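Local coordinates for periplasmic His/Glu/Gln/Arg/opine family-binding protein (Silicibacter pomeroyi, PDB 3I6V) that binds lysine and is probably the periplasmic solute-binding component of an ABC transporter for amino acids or opines, at residues A[133-136]-A[137-140]. Residues are numbered along the deposited sequence; the frame is centred on the assembly and turned at random.
Sequences TPEE and TIAA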
loop_
_atom_site.group_PDB
_atom_site.type_symbol
_atom_site.label_atom_id
_atom_site.label_comp_id
_atom_site.label_asym_id
_atom_site.label_seq_id
_atom_site.Cartn_x
_atom_site.Cartn_y
_atom_site.Cartn_z
ATOM N N THR A 133 -11.759 3.510 -1.984
ATOM C CA THR A 133 -10.643 4.139 -1.273
ATOM C C THR A 133 -10.474 3.507 0.090
ATOM O O THR A 133 -11.425 2.910 0.601
ATOM C CB THR A 133 -10.866 5.674 -1.068
ATOM O OG1 THR A 133 -11.909 5.853 -0.101
ATOM C CG2 THR A 133 -11.200 6.410 -2.411
ATOM N N PRO A 134 -9.289 3.646 0.709
ATOM C CA PRO A 134 -9.103 3.061 2.036
ATOM C C PRO A 134 -10.019 3.726 3.100
ATOM O O PRO A 134 -10.629 3.047 3.941
ATOM C CB PRO A 134 -7.639 3.369 2.334
ATOM C CG PRO A 134 -6.980 3.473 0.930
ATOM C CD PRO A 134 -8.049 4.272 0.216
ATOM N N GLU A 135 -10.141 5.051 3.046
ATOM C CA GLU A 135 -11.000 5.719 4.016
ATOM C C GLU A 135 -12.452 5.235 3.965
ATOM O O GLU A 135 -13.097 5.163 4.998
ATOM C CB GLU A 135 -10.915 7.253 3.904
ATOM C CG GLU A 135 -11.728 7.997 5.049
ATOM C CD GLU A 135 -11.417 7.529 6.520
ATOM O OE1 GLU A 135 -10.240 7.151 6.857
ATOM O OE2 GLU A 135 -12.385 7.563 7.354
ATOM N N GLU A 136 -12.970 4.905 2.794
ATOM C CA GLU A 136 -14.347 4.394 2.679
ATOM C C GLU A 136 -14.580 3.051 3.410
ATOM O O GLU A 136 -15.672 2.790 3.946
ATOM C CB GLU A 136 -14.777 4.277 1.213
ATOM C CG GLU A 136 -15.151 5.630 0.561
ATOM C CD GLU A 136 -15.038 5.623 -0.977
ATOM O OE1 GLU A 136 -14.827 4.554 -1.590
ATOM O OE2 GLU A 136 -15.149 6.721 -1.587
ATOM N N THR A 137 -13.564 2.192 3.412
ATOM C CA THR A 137 -13.637 0.940 4.186
ATOM C C THR A 137 -13.712 1.209 5.681
ATOM O O THR A 137 -14.410 0.494 6.394
ATOM C CB THR A 137 -12.434 -0.033 3.898
ATOM O OG1 THR A 137 -11.219 0.499 4.448
ATOM C CG2 THR A 137 -12.262 -0.237 2.386
ATOM N N ILE A 138 -12.993 2.217 6.169
ATOM C CA ILE A 138 -13.035 2.540 7.605
ATOM C C ILE A 138 -14.419 3.113 7.946
ATOM O O ILE A 138 -15.043 2.716 8.951
ATOM C CB ILE A 138 -11.938 3.564 8.015
ATOM C CG1 ILE A 138 -10.543 3.068 7.635
ATOM C CG2 ILE A 138 -12.026 3.909 9.506
ATOM C CD1 ILE A 138 -10.203 1.630 8.127
ATOM N N ALA A 139 -14.893 4.017 7.092
ATOM C CA ALA A 139 -16.207 4.645 7.267
ATOM C C ALA A 139 -17.321 3.595 7.300
ATOM O O ALA A 139 -18.266 3.723 8.094
ATOM C CB ALA A 139 -16.462 5.705 6.162
ATOM N N ALA A 140 -17.205 2.545 6.474
ATOM C CA ALA A 140 -18.237 1.498 6.425
ATOM C C ALA A 140 -18.356 0.739 7.747
ATOM O O ALA A 140 -19.451 0.308 8.130
ATOM C CB ALA A 140 -18.006 0.501 5.238
#
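Pro134 O and the hydroxyl of Thr137 meet in the first turn of helix 134-142, which opens with a capping box and belongs to a family 3 periplasmic solute-binding protein. Thr133 is the N-cap: its OG1 accepts from Glu136 N at 3.2 Å, and in return Glu136 OE1 takes the N-H of Thr133 at 3.3 Å. That second bond reaches OE1 from above the carboxylate, 60° out of its plane. Glu136 gets there with CG beside its own backbone N (chi1 -77°), which turns the acid back toward the cap.

Right after the cap, Pro134 O is shared by three donors. The backbone N-H groups of Thr137 and Ile138 bind it weakly, whereas Thr137 OG1 donates to Pro134 O at 2.7 Å, in the carbonyl plane and on a lone pair. Regular helix bonding follows, Ala139 N to Glu135 O at 3.0 Å with an angle of 166° at the hydrogen, then Ala140 N to Glu136 O.

The Pro134 ring touches the bound lysine, while Ile138 packs on Tyr155, Leu156 and Ile159 of helix 153-162. Glu135, bent at chi2, crosses Ile138 at about a right angle, bringing its OE2 to 4.1 Å from Ile138 CB.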